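Local coordinates for protein ZmpA Glycopeptidase (Clostridium perfringens, PDB 6XSX) that probably cleaves glycoprotein substrates as a metallopeptidase, this chain being the M60 catalytic module of a much longer multidomain glycopeptidase, at residues Asp227-Ser230 with Glu231-Asp235; Ile34-Ser37 with Gln38-Val42; Ala515-Asn518 with Glu519-Ser523. All blocks are in the same frame, centred on the assembly; numbering follows the deposited sequence.

Interaction 1 of 3, residues Asp227-Ser230 with Glu231-Asp235; sequences DESS and EVNSD
The carboxylate of E228 bends back over its own loop and takes a backbone N-H seven residues on. D235 N donates to E228 OE2 at 2.9 Å, nearly straight at 169°, on the syn side of the carboxylate. The chain of E228 is folded at its second torsion (chi2 -59°), which brings the acid alongside S234 and D235. The other oxygen, OE1, lies 3.3 Å from S234 CB. It also accepts a water that donates to D235 O. At the base of the same residue, E228 N donates to N233 O at 2.8 Å. Residues 227-235 form a surface loop between helix 206-224 and strand 240-244, with a 3-10 segment at 231-232 and an Asx turn. In that turn D227 OD1 accepts both S229 N and S229 OG, the hydroxyl at 2.7 Å. S229 OG in turn accepts N233 ND2 at 2.9 Å, close to the plane of the amide. N233 OD1 binds R374 of helix 365-375, so both ends of this buried amide are held. N233 N donates to S230 O at 3.0 Å, from above the carbonyl plane. S234 OG and S234 N both donate to E231 O from the same face.

Interaction 2 of 3, residues Ile34-Ser37 with Gln38-Val42; sequences IKES and QKRKV
A Schellman motif ends helix 33-39, and a salt-bridge network of E36, K39 and R40 runs along its last turn and just past it. V42 N donates to S37 O at 3.2 Å, and K41 N makes a weak bond to Q38 O. K41 has positive phi and is the C-prime residue. S37 O also accepts R40 N at 2.8 Å, from the face opposite to V42 N. Beside this turn the acid of E36 lies alongside the two basic chains. Its oxygen OE1 is met by K39 NZ at 3.1 Å on the syn side, tilted well out of plane, and by R40 NH1 at 2.8 Å on the anti side. K39 NZ also makes a weak bond to E36 OE2 at 3.4 Å. K39 reaches the acid with a chain fully extended beyond CG. R40 NH1 also donates to the backbone O of E36 at 2.8 Å. Both E36 acceptors lie close to the guanidinium plane, which stands 67° from the carboxylate. On another side of the helix, the amide of Q38 packs NE2 at 3.5 Å from I34 CG2, while NE2 bonds to N44. K39 NZ has a second acid partner in E231, and R40 NE binds S234 O. Two bonds from one NH1 to a single residue should limit rotation of the guanidinium. The two cations probably stabilise the charged form of E36.

Interaction 3 of 3, residues Ala515-Asn518 with Glu519-Ser523; sequences AYDN and EINPS
The chain reverses through a type I beta turn from D517 to I520, and the two arms run nearly antiparallel, with a single bridge between Y516 and P522. I520 N closes the turn on D517 O at 2.7 Å. D517 N then donates to N521 O, and S523 N to A515 O at 2.8 Å. The carboxylate of D517 turns in to the backbone of the bend. Its OD1 accepts E519 N and N521 N, each at 2.9 Å. The two donors come from opposite faces of the carboxylate plane, each about 50° out of it. This position follows from the first torsion, with CG between the backbone N and the carbonyl carbon (chi1 77°). P522 lies over one face of the Y516 ring. Its CB is 4.0 Å from the ring centroid, a CH-pi contact, and 3.6 Å from Y516 CZ. I520 O sits at the ring edge, in plane, and I520 CG2 touches Y516 CD2 at 4.0 Å. At the end away from the turn, S523 OG accepts A515 N at 3.0 Å. The other carboxylate oxygen of D517 binds F446 N, and the amide of N518 is held by G444, N441 and N476. Y516 meets the ring of Y433 edge to face, and its backbone pairs with strand 478-485. A515 and S523 both pack on F452 of strand 452-459.

In the fold
All three contacts are local, between neighbours in sequence: one at a helix end, one in a loop, one at a beta turn. Along the chain they follow in series, without crossing. From the N terminus, interaction 2 comes first and ends helix 33-39, ahead of strand 49-56. Interaction 1 folds a short part of the loop between helix 206-224 and strand 240-244 back on itself. These two touch through a salt bridge and a probable hydrogen bond, with centres 12 Å apart, which ties the end of helix 33-39 to that loop. Interaction 3 is separate, with its centre 37 Å from that of interaction 1. It turns the chain between strands 511-517 and 526-528 of the C-terminal antiparallel sheet.

Interaction 1 of 3, residues Asp227-Ser230 with Glu231-Asp235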
loop_
_atom_site.group_PDB
_atom_site.type_symbol
_atom_site.label_atom_id
_atom_site.label_comp_id
_atom_site.label_asym_id
_atom_site.label_seq_id
_atom_site.Cartn_x
_atom_site.Cartn_y
_atom_site.Cartn_z
ATOM N N ASP A 227 0.502 9.776 13.367
ATOM C CA ASP A 227 -0.588 10.084 14.280
ATOM C C ASP A 227 -0.421 11.493 14.854
ATOM O O ASP A 227 -1.159 11.883 15.753
ATOM C CB ASP A 227 -0.702 9.004 15.361
ATOM C CG ASP A 227 0.560 8.877 16.197
ATOM O OD1 ASP A 227 1.566 9.524 15.857
ATOM O OD2 ASP A 227 0.527 8.134 17.185
ATOM N N GLU A 228 0.549 12.249 14.323
ATOM C CA GLU A 228 0.774 13.637 14.709
ATOM C C GLU A 228 1.487 13.695 16.062
ATOM O O GLU A 228 1.507 14.741 16.703
ATOM C CB GLU A 228 -0.532 14.453 14.700
ATOM C CG GLU A 228 -1.283 14.453 13.371
ATOM C CD GLU A 228 -0.500 14.999 12.182
ATOM O OE1 GLU A 228 0.228 16.000 12.364
ATOM O OE2 GLU A 228 -0.600 14.412 11.073
ATOM N N SER A 229 2.109 12.580 16.470
ATOM C CA SER A 229 2.747 12.479 17.772
ATOM C C SER A 229 4.128 13.137 17.772
ATOM O O SER A 229 4.692 13.388 18.834
ATOM C CB SER A 229 2.814 11.033 18.240
ATOM O OG SER A 229 3.642 10.248 17.388
ATOM N N SER A 230 4.675 13.403 16.577
ATOM C CA SER A 230 5.971 14.044 16.410
ATOM C C SER A 230 6.130 14.426 14.942
ATOM O O SER A 230 5.274 14.084 14.129
ATOM C CB SER A 230 7.083 13.121 16.820
ATOM O OG SER A 230 7.144 12.005 15.933
ATOM N N GLU A 231 7.247 15.081 14.602
ATOM C CA GLU A 231 7.434 15.553 13.239
ATOM C C GLU A 231 7.467 14.369 12.270
ATOM O O GLU A 231 6.800 14.405 11.234
ATOM C CB GLU A 231 8.681 16.426 13.092
ATOM C CG GLU A 231 8.687 17.193 11.775
ATOM C CD GLU A 231 9.950 17.967 11.439
ATOM O OE1 GLU A 231 10.926 17.859 12.182
ATOM O OE2 GLU A 231 9.949 18.674 10.422
ATOM N N VAL A 232 8.224 13.320 12.628
ATOM C CA VAL A 232 8.406 12.155 11.772
ATOM C C VAL A 232 7.120 11.334 11.723
ATOM O O VAL A 232 7.038 10.363 10.979
ATOM C CB VAL A 232 9.631 11.299 12.163
ATOM C CG1 VAL A 232 10.924 12.110 12.157
ATOM C CG2 VAL A 232 9.445 10.568 13.492
ATOM N N ASN A 233 6.116 11.729 12.513
ATOM C CA ASN A 233 4.845 11.022 12.550
ATOM C C ASN A 233 3.705 11.954 12.149
ATOM O O ASN A 233 2.547 11.672 12.451
ATOM C CB ASN A 233 4.563 10.427 13.935
ATOM C CG ASN A 233 5.449 9.255 14.303
ATOM O OD1 ASN A 233 6.014 8.591 13.437
ATOM N ND2 ASN A 233 5.558 8.980 15.593
ATOM N N SER A 234 4.029 13.060 11.462
ATOM C CA SER A 234 3.002 14.015 11.062
ATOM C C SER A 234 2.788 13.986 9.554
ATOM O O SER A 234 3.680 13.627 8.792
ATOM C CB SER A 234 3.314 15.409 11.533
ATOM O OG SER A 234 4.580 15.833 11.042
ATOM N N ASP A 235 1.577 14.384 9.157
ATOM C CA ASP A 235 1.208 14.659 7.782
ATOM C C ASP A 235 2.055 15.826 7.277
ATOM O O ASP A 235 2.672 16.529 8.069
ATOM C CB ASP A 235 -0.286 14.984 7.709
ATOM C CG ASP A 235 -0.911 14.751 6.342
ATOM O OD1 ASP A 235 -0.199 14.342 5.404
ATOM O OD2 ASP A 235 -2.102 14.975 6.230
HETATM O O HOH W 1 0.797 17.596 10.152
#

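Interaction 2 of 3, residues Ile34-Ser37 with Gln38-Val42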
loop_
_atom_site.group_PDB
_atom_site.type_symbol
_atom_site.label_atom_id
_atom_site.label_comp_id
_atom_site.label_asym_id
_atom_site.label_seq_id
_atom_site.Cartn_x
_atom_site.Cartn_y
_atom_site.Cartn_z
ATOM N N ILE A 34 9.852 16.795 -1.233
ATOM C CA ILE A 34 10.880 15.767 -1.335
ATOM C C ILE A 34 11.631 15.691 -0.005
ATOM O O ILE A 34 11.879 14.599 0.504
ATOM C CB ILE A 34 11.855 16.025 -2.507
ATOM C CG1 ILE A 34 11.150 16.132 -3.863
ATOM C CG2 ILE A 34 12.978 14.988 -2.533
ATOM C CD1 ILE A 34 10.218 14.994 -4.158
ATOM N N LYS A 35 11.995 16.861 0.539
ATOM C CA LYS A 35 12.736 16.931 1.791
ATOM C C LYS A 35 11.863 16.442 2.943
ATOM O O LYS A 35 12.324 15.659 3.768
ATOM C CB LYS A 35 13.275 18.340 2.064
ATOM C CG LYS A 35 14.471 18.764 1.219
ATOM C CD LYS A 35 15.757 18.040 1.579
ATOM C CE LYS A 35 16.951 18.494 0.765
ATOM N NZ LYS A 35 17.115 19.967 0.814
ATOM N N GLU A 36 10.605 16.904 2.977
ATOM C CA GLU A 36 9.656 16.479 3.996
ATOM C C GLU A 36 9.493 14.962 3.957
ATOM O O GLU A 36 9.379 14.325 5.003
ATOM C CB GLU A 36 8.313 17.196 3.834
ATOM C CG GLU A 36 8.395 18.684 4.127
ATOM C CD GLU A 36 8.825 19.069 5.532
ATOM O OE1 GLU A 36 8.954 18.181 6.390
ATOM O OE2 GLU A 36 9.030 20.266 5.762
ATOM N N SER A 37 9.478 14.403 2.736
ATOM C CA SER A 37 9.373 12.966 2.530
ATOM C C SER A 37 10.507 12.254 3.262
ATOM O O SER A 37 10.278 11.302 4.007
ATOM C CB SER A 37 9.397 12.613 1.061
ATOM O OG SER A 37 8.144 12.871 0.447
ATOM N N GLN A 38 11.731 12.744 3.050
ATOM C CA GLN A 38 12.926 12.063 3.522
ATOM C C GLN A 38 12.962 12.053 5.049
ATOM O O GLN A 38 13.450 11.093 5.643
ATOM C CB GLN A 38 14.168 12.638 2.842
ATOM C CG GLN A 38 14.275 12.204 1.387
ATOM C CD GLN A 38 15.165 13.076 0.538
ATOM O OE1 GLN A 38 15.882 13.948 1.030
ATOM N NE2 GLN A 38 15.126 12.840 -0.764
ATOM N N LYS A 39 12.403 13.099 5.672
ATOM C CA LYS A 39 12.283 13.136 7.121
ATOM C C LYS A 39 11.489 11.924 7.608
ATOM O O LYS A 39 11.772 11.391 8.676
ATOM C CB LYS A 39 11.542 14.392 7.581
ATOM C CG LYS A 39 12.283 15.706 7.392
ATOM C CD LYS A 39 11.508 16.856 7.988
ATOM C CE LYS A 39 12.166 18.203 7.791
ATOM N NZ LYS A 39 11.211 19.285 8.122
ATOM N N ARG A 40 10.511 11.482 6.805
ATOM C CA ARG A 40 9.506 10.537 7.262
ATOM C C ARG A 40 9.714 9.167 6.626
ATOM O O ARG A 40 8.868 8.290 6.781
ATOM C CB ARG A 40 8.114 11.087 6.937
ATOM C CG ARG A 40 7.811 12.382 7.677
ATOM C CD ARG A 40 6.654 13.113 7.040
ATOM N NE ARG A 40 6.223 14.287 7.794
ATOM C CZ ARG A 40 6.819 15.476 7.766
ATOM N NH1 ARG A 40 7.889 15.664 7.009
ATOM N NH2 ARG A 40 6.316 16.475 8.474
ATOM N N LYS A 41 10.833 9.009 5.904
ATOM C CA LYS A 41 11.249 7.774 5.254
ATOM C C LYS A 41 10.243 7.316 4.201
ATOM O O LYS A 41 10.165 6.125 3.908
ATOM C CB LYS A 41 11.494 6.635 6.255
ATOM C CG LYS A 41 12.306 6.974 7.497
ATOM C CD LYS A 41 13.732 7.383 7.231
ATOM C CE LYS A 41 14.558 7.399 8.500
ATOM N NZ LYS A 41 15.981 7.654 8.194
ATOM N N VAL A 42 9.492 8.243 3.596
ATOM C CA VAL A 42 8.710 7.863 2.424
ATOM C C VAL A 42 9.444 8.314 1.159
ATOM O O VAL A 42 10.409 9.071 1.233
ATOM C CB VAL A 42 7.241 8.336 2.481
ATOM C CG1 VAL A 42 6.558 7.860 3.755
ATOM C CG2 VAL A 42 7.124 9.849 2.340
#

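Interaction 3 of 3, residues Ala515-Asn518 with Glu519-Ser523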
loop_
_atom_site.group_PDB
_atom_site.type_symbol
_atom_site.label_atom_id
_atom_site.label_comp_id
_atom_site.label_asym_id
_atom_site.label_seq_id
_atom_site.Cartn_x
_atom_site.Cartn_y
_atom_site.Cartn_z
ATOM N N ALA A 515 -7.185 -27.706 19.714
ATOM C CA ALA A 515 -7.815 -26.738 18.829
ATOM C C ALA A 515 -7.474 -25.327 19.307
ATOM O O ALA A 515 -7.248 -25.119 20.492
ATOM C CB ALA A 515 -9.313 -26.962 18.788
ATOM N N TYR A 516 -7.412 -24.373 18.366
ATOM C CA TYR A 516 -7.032 -23.004 18.693
ATOM C C TYR A 516 -8.099 -22.047 18.189
ATOM O O TYR A 516 -8.623 -22.245 17.097
ATOM C CB TYR A 516 -5.666 -22.637 18.113
ATOM C CG TYR A 516 -4.519 -23.043 18.996
ATOM C CD1 TYR A 516 -4.075 -24.358 19.022
ATOM C CD2 TYR A 516 -3.896 -22.120 19.823
ATOM C CE1 TYR A 516 -3.025 -24.739 19.846
ATOM C CE2 TYR A 516 -2.841 -22.482 20.644
ATOM C CZ TYR A 516 -2.409 -23.799 20.656
ATOM O OH TYR A 516 -1.376 -24.172 21.464
ATOM N N ASP A 517 -8.401 -21.020 18.999
ATOM C CA ASP A 517 -9.475 -20.093 18.676
ATOM C C ASP A 517 -8.928 -18.778 18.116
ATOM O O ASP A 517 -7.716 -18.598 17.971
ATOM C CB ASP A 517 -10.431 -19.901 19.854
ATOM C CG ASP A 517 -9.914 -18.997 20.960
ATOM O OD1 ASP A 517 -8.848 -18.338 20.765
ATOM O OD2 ASP A 517 -10.574 -18.972 22.028
ATOM N N ASN A 518 -9.851 -17.852 17.844
ATOM C CA ASN A 518 -9.591 -16.647 17.076
ATOM C C ASN A 518 -8.621 -15.718 17.808
ATOM O O ASN A 518 -8.074 -14.811 17.190
ATOM C CB ASN A 518 -10.890 -15.914 16.722
ATOM C CG ASN A 518 -11.660 -16.572 15.595
ATOM O OD1 ASN A 518 -11.082 -16.870 14.548
ATOM N ND2 ASN A 518 -12.964 -16.767 15.786
ATOM N N GLU A 519 -8.447 -15.925 19.117
ATOM C CA GLU A 519 -7.471 -15.171 19.891
ATOM C C GLU A 519 -6.280 -16.061 20.265
ATOM O O GLU A 519 -5.547 -15.757 21.204
ATOM C CB GLU A 519 -8.151 -14.511 21.092
ATOM C CG GLU A 519 -9.048 -13.356 20.683
ATOM C CD GLU A 519 -9.828 -12.655 21.781
ATOM O OE1 GLU A 519 -9.455 -12.796 22.973
ATOM O OE2 GLU A 519 -10.840 -12.001 21.439
ATOM N N ILE A 520 -6.095 -17.162 19.518
ATOM C CA ILE A 520 -4.965 -18.066 19.685
ATOM C C ILE A 520 -4.941 -18.649 21.105
ATOM O O ILE A 520 -3.878 -18.808 21.713
ATOM C CB ILE A 520 -3.630 -17.386 19.310
ATOM C CG1 ILE A 520 -3.815 -16.346 18.193
ATOM C CG2 ILE A 520 -2.600 -18.452 18.944
ATOM C CD1 ILE A 520 -2.538 -15.622 17.755
ATOM N N ASN A 521 -6.120 -18.984 21.636
ATOM C CA ASN A 521 -6.157 -19.737 22.876
ATOM C C ASN A 521 -6.307 -21.219 22.555
ATOM O O ASN A 521 -7.136 -21.591 21.724
ATOM C CB ASN A 521 -7.302 -19.297 23.787
ATOM C CG ASN A 521 -7.167 -17.857 24.214
ATOM O OD1 ASN A 521 -7.788 -16.974 23.629
ATOM N ND2 ASN A 521 -6.357 -17.609 25.224
ATOM N N PRO A 522 -5.540 -22.103 23.238
ATOM C CA PRO A 522 -5.689 -23.550 23.060
ATOM C C PRO A 522 -6.930 -24.073 23.788
ATOM O O PRO A 522 -7.334 -23.505 24.799
ATOM C CB PRO A 522 -4.391 -24.087 23.688
ATOM C CG PRO A 522 -4.053 -23.077 24.784
ATOM C CD PRO A 522 -4.492 -21.744 24.212
ATOM N N SER A 523 -7.546 -25.134 23.246
ATOM C CA SER A 523 -8.539 -25.930 23.958
ATOM C C SER A 523 -7.852 -26.897 24.917
ATOM O O SER A 523 -6.626 -26.989 24.932
ATOM C CB SER A 523 -9.356 -26.724 22.981
ATOM O OG SER A 523 -8.543 -27.721 22.372
#